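Local coordinates for protein alanine racemase 1 (Caldanaerobacter subterraneus subsp. tengcongensis MB4, PDB 4Y2W) that belongs to the alanine racemase family, whose subunits join an N-terminal TIM-type barrel to a C-terminal domain, at residues M36-G41 against L84-T89; G47-A52 against A71-E76. The protein carries 1 engineered substitution. All coordinates share one frame; numbering follows the deposited sequence.

Contact 1. Residues M36-G41 against L84-T89. With ALA (alanine), chain F.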
ATOM      1  N   MET A  36       0.473 -24.212  10.275  1.00 47.83           N
ATOM      2  CA  MET A  36      -0.387 -23.040  10.200  1.00 45.08           C
ATOM      3  C   MET A  36       0.201 -22.070   9.188  1.00 44.39           C
ATOM      4  O   MET A  36       1.220 -21.433   9.456  1.00 44.59           O
ATOM      5  CB  MET A  36      -0.480 -22.354  11.563  1.00 44.10           C
ATOM      6  CG  MET A  36      -1.094 -20.962  11.519  1.00 43.31           C
ATOM      7  SD  MET A  36      -1.151 -20.169  13.128  1.00 41.79           S
ATOM      8  CE  MET A  36      -2.614 -20.937  13.810  1.00 41.99           C
ATOM      9  N   ALA A  37      -0.443 -21.947   8.032  1.00 43.92           N
ATOM     10  CA  ALA A  37       0.003 -20.996   7.012  1.00 42.62           C
ATOM     11  C   ALA A  37      -0.326 -19.564   7.445  1.00 41.00           C
ATOM     12  O   ALA A  37      -1.494 -19.187   7.537  1.00 40.46           O
ATOM     13  CB  ALA A  37      -0.642 -21.312   5.671  1.00 42.24           C
ATOM     14  N   VAL A  38       0.708 -18.779   7.736  1.00 39.64           N
ATOM     15  CA  VAL A  38       0.529 -17.357   8.002  1.00 39.06           C
ATOM     16  C   VAL A  38       0.309 -16.688   6.652  1.00 38.22           C
ATOM     17  O   VAL A  38       1.174 -16.746   5.780  1.00 38.02           O
ATOM     18  CB  VAL A  38       1.752 -16.741   8.711  1.00 39.28           C
ATOM     19  CG1 VAL A  38       1.570 -15.242   8.908  1.00 38.70           C
ATOM     20  CG2 VAL A  38       1.994 -17.434  10.047  1.00 40.16           C
ATOM     21  N   ILE A  39      -0.862 -16.087   6.473  1.00 37.57           N
ATOM     22  CA  ILE A  39      -1.196 -15.399   5.228  1.00 38.04           C
ATOM     23  C   ILE A  39      -1.748 -14.008   5.535  1.00 38.69           C
ATOM     24  O   ILE A  39      -2.633 -13.503   4.836  1.00 38.49           O
ATOM     25  CB  ILE A  39      -2.185 -16.219   4.362  1.00 37.75           C
ATOM     26  CG1 ILE A  39      -3.471 -16.541   5.132  1.00 38.27           C
ATOM     27  CG2 ILE A  39      -1.526 -17.508   3.897  1.00 37.31           C
ATOM     28  CD1 ILE A  39      -4.555 -17.172   4.283  1.00 38.16           C
ATOM     29  N   LYS A  40      -1.201 -13.389   6.579  1.00 38.79           N
ATOM     30  CA  LYS A  40      -1.584 -12.034   6.966  1.00 39.24           C
ATOM     31  C   LYS A  40      -1.114 -11.010   5.942  1.00 38.97           C
ATOM     32  O   LYS A  40      -0.337 -11.329   5.042  1.00 39.49           O
ATOM     33  CB  LYS A  40      -1.043 -11.689   8.360  1.00 40.05           C
ATOM     34  CG  LYS A  40       0.475 -11.680   8.507  1.00 40.36           C
ATOM     35  CD  LYS A  40       0.857 -12.015   9.943  1.00 41.41           C
ATOM     36  CE  LYS A  40       2.341 -11.852  10.210  1.00 42.20           C
ATOM     37  NZ  LYS A  40       2.660 -10.433  10.513  1.00 42.93           N
ATOM     38  N   GLY A  41      -1.597  -9.782   6.084  1.00 38.92           N
ATOM     39  CA  GLY A  41      -1.343  -8.736   5.103  1.00 39.53           C
ATOM     40  C   GLY A  41      -1.761  -9.166   3.708  1.00 39.91           C
ATOM     41  O   GLY A  41      -1.027  -8.954   2.745  1.00 40.69           O
ATOM     42  N   LEU A  84      -6.799 -18.423  12.999  1.00 40.90           N
ATOM     43  CA  LEU A  84      -6.375 -17.789  14.249  1.00 40.17           C
ATOM     44  C   LEU A  84      -6.082 -16.315  14.023  1.00 40.00           C
ATOM     45  O   LEU A  84      -5.343 -15.959  13.108  1.00 39.83           O
ATOM     46  CB  LEU A  84      -5.125 -18.477  14.812  1.00 39.46           C
ATOM     47  CG  LEU A  84      -4.440 -17.789  16.002  1.00 38.97           C
ATOM     48  CD1 LEU A  84      -5.354 -17.719  17.214  1.00 38.70           C
ATOM     49  CD2 LEU A  84      -3.143 -18.494  16.354  1.00 39.17           C
ATOM     50  N   ILE A  85      -6.662 -15.471  14.872  1.00 40.69           N
ATOM     51  CA  ILE A  85      -6.395 -14.037  14.866  1.00 40.84           C
ATOM     52  C   ILE A  85      -5.348 -13.711  15.934  1.00 41.58           C
ATOM     53  O   ILE A  85      -5.626 -13.810  17.127  1.00 41.16           O
ATOM     54  CB  ILE A  85      -7.682 -13.233  15.147  1.00 40.24           C
ATOM     55  CG1 ILE A  85      -8.732 -13.526  14.071  1.00 40.09           C
ATOM     56  CG2 ILE A  85      -7.381 -11.738  15.211  1.00 39.73           C
ATOM     57  CD1 ILE A  85     -10.150 -13.187  14.477  1.00 40.02           C
ATOM     58  N   PHE A  86      -4.148 -13.330  15.496  1.00 43.47           N
ATOM     59  CA  PHE A  86      -3.065 -12.960  16.411  1.00 44.24           C
ATOM     60  C   PHE A  86      -3.428 -11.715  17.207  1.00 45.23           C
ATOM     61  O   PHE A  86      -3.136 -11.621  18.402  1.00 47.01           O
ATOM     62  CB  PHE A  86      -1.763 -12.686  15.652  1.00 44.30           C
ATOM     63  CG  PHE A  86      -1.218 -13.875  14.913  1.00 44.79           C
ATOM     64  CD1 PHE A  86      -0.880 -15.036  15.592  1.00 45.39           C
ATOM     65  CD2 PHE A  86      -1.023 -13.827  13.539  1.00 45.48           C
ATOM     66  CE1 PHE A  86      -0.373 -16.134  14.914  1.00 45.41           C
ATOM     67  CE2 PHE A  86      -0.515 -14.921  12.855  1.00 45.77           C
ATOM     68  CZ  PHE A  86      -0.191 -16.077  13.544  1.00 45.51           C
ATOM     69  N   GLY A  87      -4.067 -10.760  16.537  1.00 45.65           N
ATOM     70  CA  GLY A  87      -4.343  -9.459  17.122  1.00 45.45           C
ATOM     71  C   GLY A  87      -5.528  -9.436  18.063  1.00 46.20           C
ATOM     72  O   GLY A  87      -6.159 -10.460  18.332  1.00 47.00           O
ATOM     73  N   TYR A  88      -5.816  -8.240  18.556  1.00 46.80           N
ATOM     74  CA  TYR A  88      -6.926  -7.989  19.458  1.00 47.49           C
ATOM     75  C   TYR A  88      -8.196  -7.774  18.647  1.00 47.77           C
ATOM     76  O   TYR A  88      -8.227  -6.915  17.769  1.00 49.08           O
ATOM     77  CB  TYR A  88      -6.615  -6.740  20.282  1.00 48.13           C
ATOM     78  CG  TYR A  88      -7.627  -6.385  21.346  1.00 49.05           C
ATOM     79  CD1 TYR A  88      -7.858  -7.235  22.419  1.00 50.83           C
ATOM     80  CD2 TYR A  88      -8.324  -5.181  21.299  1.00 49.64           C
ATOM     81  CE1 TYR A  88      -8.774  -6.910  23.407  1.00 52.45           C
ATOM     82  CE2 TYR A  88      -9.239  -4.843  22.286  1.00 50.91           C
ATOM     83  CZ  TYR A  88      -9.461  -5.711  23.337  1.00 51.72           C
ATOM     84  OH  TYR A  88     -10.367  -5.393  24.326  1.00 51.74           O
ATOM     85  N   THR A  89      -9.228  -8.567  18.931  1.00 46.93           N
ATOM     86  CA  THR A  89     -10.562  -8.345  18.380  1.00 46.58           C
ATOM     87  C   THR A  89     -11.367  -7.571  19.428  1.00 47.52           C
ATOM     88  O   THR A  89     -11.714  -8.136  20.467  1.00 48.40           O
ATOM     89  CB  THR A  89     -11.272  -9.677  18.061  1.00 45.69           C
ATOM     90  OG1 THR A  89     -10.567 -10.363  17.019  1.00 44.21           O
ATOM     91  CG2 THR A  89     -12.719  -9.438  17.625  1.00 44.90           C
TER
HETATM   92  N   ALA F 402       6.787 -11.570   9.438  1.00 54.09           N
HETATM   93  CA  ALA F 402       6.253 -11.381  10.825  1.00 54.16           C
HETATM   94  C   ALA F 402       6.516  -9.968  11.366  1.00 54.19           C
HETATM   95  O   ALA F 402       5.798  -9.491  12.248  1.00 53.80           O
HETATM   96  CB  ALA F 402       6.839 -12.426  11.764  1.00 54.62           C
HETATM   97  OXT ALA F 402       7.444  -9.266  10.954  1.00 53.31           O
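Met36 reaches Leu84 because its first torsion sets CG anti to the backbone nitrogen (chi1 167°) and a later bend (chi3 -81°) turns the methyl end. CE of Met36 thereby lies 3.6 Å from CD2 of Leu84 and close to its CB, the two side chains running crosswise. Residues 36-38 and 84-85 belong to parallel strands of the N-terminal barrel, with strand 62-65 between them, and Met36 and Leu84 both pack on Tyr62 of that strand. The sulfur of Met36 also makes a Met-aromatic contact with Phe86: SD stands 5.3 Å from the ring centroid, obliquely, 64° off the ring normal. Val38 adds CG2 at the edge of the same ring, 4.3 Å from CZ of Phe86, while CD of Lys40 approaches CE2 of Phe86 at 4.3 Å. Beyond that carbon the lysine chain bends toward the pocket, where NZ of Lys40 comes to 3.7 Å from O of the bound alanine and forms a salt bridge with Asp317 of the second subunit. With no hydrogen bond joining the two segments, the contact rests on carbon and sulfur packing; Phe86 borders the aliphatic part of Lys40, whereas the ammonium end of Lys40 is tied across the dimer interface.

Contact 2. Residues G47-A52 against A71-E76; sequences GASYVA and ALELRE
Ala52 N donates to Ala48 O over 2.7 Å, a helical bond that sets two methyls one turn apart, both directed at Leu74 of residues 71-76. The pair illustrates how neighbouring outer helices of a TIM-type barrel meet: helix 48-58 leads into strand 62-65, and helix 68-76 follows that strand. The short axes of residues 48-52 and 71-76 approach to 9.8 Å with a signed crossing angle of -65°, so these two segments cross steeply. One helix offers small residues here, while Leu74 supplies the bulk from the other. Its first torsion places CG beside the backbone nitrogen and anti to the carbonyl carbon (chi1 -66°), which swings the branch across to the alanines. Deeper in, Leu74 packs on Val65 and Ile83 of the barrel strands, and Ala52 on Phe63.

Polar groups lie beside this apolar core without bonding to each other. Ser49 OG and Glu73 OE2 are 4.2 Å apart, with no hydrogen bond between them; that carboxylate oxygen instead forms a salt bridge with Arg368 of the second subunit, which brings helix 68-76 to the dimer interface. CD2 of Leu74 meets both methyls, 3.4 Å from Ala52 CB and 3.9 Å from Ala48 CB.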
ATOM      1  N   GLY A  47      -2.853 -11.871  -2.235  1.00 39.81           N
ATOM      2  CA  GLY A  47      -4.307 -12.069  -2.242  1.00 39.56           C
ATOM      3  C   GLY A  47      -4.692 -13.277  -1.405  1.00 39.66           C
ATOM      4  O   GLY A  47      -4.437 -14.414  -1.794  1.00 39.54           O
ATOM      5  N   ALA A  48      -5.305 -13.028  -0.253  1.00 40.25           N
ATOM      6  CA  ALA A  48      -5.639 -14.084   0.700  1.00 41.21           C
ATOM      7  C   ALA A  48      -6.663 -15.068   0.146  1.00 42.42           C
ATOM      8  O   ALA A  48      -6.502 -16.276   0.297  1.00 43.34           O
ATOM      9  CB  ALA A  48      -6.145 -13.480   2.002  1.00 41.34           C
ATOM     10  N   SER A  49      -7.709 -14.550  -0.493  1.00 43.96           N
ATOM     11  CA  SER A  49      -8.769 -15.394  -1.047  1.00 44.80           C
ATOM     12  C   SER A  49      -8.207 -16.581  -1.812  1.00 44.66           C
ATOM     13  O   SER A  49      -8.450 -17.729  -1.447  1.00 45.52           O
ATOM     14  CB  SER A  49      -9.686 -14.584  -1.966  1.00 45.04           C
ATOM     15  OG  SER A  49     -10.459 -13.666  -1.213  1.00 46.48           O
ATOM     16  N   TYR A  50      -7.446 -16.298  -2.863  1.00 44.73           N
ATOM     17  CA  TYR A  50      -6.922 -17.352  -3.733  1.00 44.71           C
ATOM     18  C   TYR A  50      -5.862 -18.210  -3.036  1.00 44.34           C
ATOM     19  O   TYR A  50      -5.871 -19.434  -3.168  1.00 43.87           O
ATOM     20  CB  TYR A  50      -6.381 -16.762  -5.044  1.00 44.70           C
ATOM     21  CG  TYR A  50      -7.427 -16.660  -6.138  1.00 44.84           C
ATOM     22  CD1 TYR A  50      -8.238 -15.534  -6.256  1.00 44.43           C
ATOM     23  CD2 TYR A  50      -7.613 -17.700  -7.051  1.00 45.17           C
ATOM     24  CE1 TYR A  50      -9.198 -15.443  -7.250  1.00 44.29           C
ATOM     25  CE2 TYR A  50      -8.568 -17.617  -8.050  1.00 44.79           C
ATOM     26  CZ  TYR A  50      -9.358 -16.486  -8.145  1.00 45.01           C
ATOM     27  OH  TYR A  50     -10.307 -16.398  -9.138  1.00 45.97           O
ATOM     28  N   VAL A  51      -4.965 -17.571  -2.291  1.00 43.93           N
ATOM     29  CA  VAL A  51      -3.908 -18.288  -1.573  1.00 43.63           C
ATOM     30  C   VAL A  51      -4.503 -19.240  -0.532  1.00 43.74           C
ATOM     31  O   VAL A  51      -4.068 -20.384  -0.411  1.00 42.11           O
ATOM     32  CB  VAL A  51      -2.918 -17.311  -0.902  1.00 43.72           C
ATOM     33  CG1 VAL A  51      -1.991 -18.035   0.067  1.00 44.24           C
ATOM     34  CG2 VAL A  51      -2.104 -16.581  -1.958  1.00 43.78           C
ATOM     35  N   ALA A  52      -5.499 -18.766   0.210  1.00 44.60           N
ATOM     36  CA  ALA A  52      -6.176 -19.595   1.203  1.00 45.55           C
ATOM     37  C   ALA A  52      -6.933 -20.735   0.533  1.00 46.87           C
ATOM     38  O   ALA A  52      -6.890 -21.872   0.996  1.00 46.11           O
ATOM     39  CB  ALA A  52      -7.126 -18.754   2.043  1.00 45.12           C
ATOM     40  N   ALA A  71      -9.475 -12.322   9.069  1.00 44.42           N
ATOM     41  CA  ALA A  71     -10.101 -13.601   9.416  1.00 44.31           C
ATOM     42  C   ALA A  71     -11.495 -13.733   8.810  1.00 43.24           C
ATOM     43  O   ALA A  71     -11.845 -14.780   8.268  1.00 41.93           O
ATOM     44  CB  ALA A  71     -10.163 -13.770  10.928  1.00 44.63           C
ATOM     45  N   LEU A  72     -12.281 -12.665   8.900  1.00 43.55           N
ATOM     46  CA  LEU A  72     -13.637 -12.663   8.357  1.00 43.83           C
ATOM     47  C   LEU A  72     -13.671 -12.706   6.833  1.00 43.96           C
ATOM     48  O   LEU A  72     -14.539 -13.357   6.258  1.00 43.74           O
ATOM     49  CB  LEU A  72     -14.416 -11.450   8.864  1.00 44.42           C
ATOM     50  CG  LEU A  72     -14.771 -11.502  10.354  1.00 45.24           C
ATOM     51  CD1 LEU A  72     -15.219 -10.131  10.844  1.00 45.80           C
ATOM     52  CD2 LEU A  72     -15.835 -12.556  10.630  1.00 43.99           C
ATOM     53  N   GLU A  73     -12.737 -12.013   6.182  1.00 45.57           N
ATOM     54  CA  GLU A  73     -12.652 -12.027   4.718  1.00 46.77           C
ATOM     55  C   GLU A  73     -12.548 -13.457   4.194  1.00 48.31           C
ATOM     56  O   GLU A  73     -13.183 -13.810   3.199  1.00 50.41           O
ATOM     57  CB  GLU A  73     -11.446 -11.214   4.232  1.00 46.60           C
ATOM     58  CG  GLU A  73     -11.259 -11.195   2.716  1.00 45.09           C
ATOM     59  CD  GLU A  73      -9.947 -10.564   2.283  1.00 44.48           C
ATOM     60  OE1 GLU A  73      -9.021 -10.450   3.113  1.00 44.34           O
ATOM     61  OE2 GLU A  73      -9.833 -10.188   1.100  1.00 43.64           O
ATOM     62  N   LEU A  74     -11.747 -14.273   4.872  1.00 49.19           N
ATOM     63  CA  LEU A  74     -11.562 -15.669   4.485  1.00 50.68           C
ATOM     64  C   LEU A  74     -12.845 -16.493   4.645  1.00 51.57           C
ATOM     65  O   LEU A  74     -13.174 -17.302   3.775  1.00 53.27           O
ATOM     66  CB  LEU A  74     -10.421 -16.296   5.289  1.00 51.13           C
ATOM     67  CG  LEU A  74      -9.031 -15.716   5.012  1.00 50.97           C
ATOM     68  CD1 LEU A  74      -8.027 -16.200   6.048  1.00 51.14           C
ATOM     69  CD2 LEU A  74      -8.574 -16.068   3.602  1.00 51.27           C
ATOM     70  N   ARG A  75     -13.564 -16.282   5.749  1.00 51.60           N
ATOM     71  CA  ARG A  75     -14.847 -16.964   5.984  1.00 51.71           C
ATOM     72  C   ARG A  75     -15.919 -16.557   4.963  1.00 52.47           C
ATOM     73  O   ARG A  75     -16.699 -17.398   4.508  1.00 50.76           O
ATOM     74  CB  ARG A  75     -15.351 -16.703   7.408  1.00 50.72           C
ATOM     75  CG  ARG A  75     -14.625 -17.498   8.484  1.00 49.82           C
ATOM     76  CD  ARG A  75     -15.128 -18.934   8.570  1.00 49.09           C
ATOM     77  NE  ARG A  75     -14.538 -19.654   9.704  1.00 48.13           N
ATOM     78  CZ  ARG A  75     -13.512 -20.506   9.639  1.00 47.68           C
ATOM     79  NH1 ARG A  75     -12.914 -20.792   8.487  1.00 47.11           N
ATOM     80  NH2 ARG A  75     -13.074 -21.086  10.751  1.00 47.85           N
ATOM     81  N   GLU A  76     -15.939 -15.277   4.599  1.00 54.74           N
ATOM     82  CA  GLU A  76     -16.875 -14.771   3.588  1.00 58.08           C
ATOM     83  C   GLU A  76     -16.713 -15.515   2.253  1.00 58.86           C
ATOM     84  O   GLU A  76     -17.686 -15.705   1.522  1.00 57.45           O
ATOM     85  CB  GLU A  76     -16.688 -13.258   3.386  1.00 60.72           C
ATOM     86  CG  GLU A  76     -17.964 -12.488   3.048  1.00 63.00           C
ATOM     87  CD  GLU A  76     -18.458 -12.714   1.625  1.00 65.18           C
ATOM     88  OE1 GLU A  76     -19.635 -13.105   1.462  1.00 67.18           O
ATOM     89  OE2 GLU A  76     -17.674 -12.503   0.672  1.00 65.78           O
TER

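How the contacts relate
From the N terminus, the chain runs through strand 34-38 and helix 40-45 into helix 48-58, returns along strand 62-65, and passes through helix 68-76 to strand 83-85. Contact 1 joins the outer ends of this passage and so closes the longer loop; contact 2 closes a shorter one lying wholly within it. The first ties barrel strands and the loops at their ends near the ligand pocket, the second the helices outside. Ile39 bridges the two levels, its CD1 lying 3.8 Å from Ala52 CB, and Ile85 does likewise with Ala71. Strands 34-38 and 83-85, which flank strand 62-65, are thus in touch through contact 1, and the outer helices around that strand through contact 2.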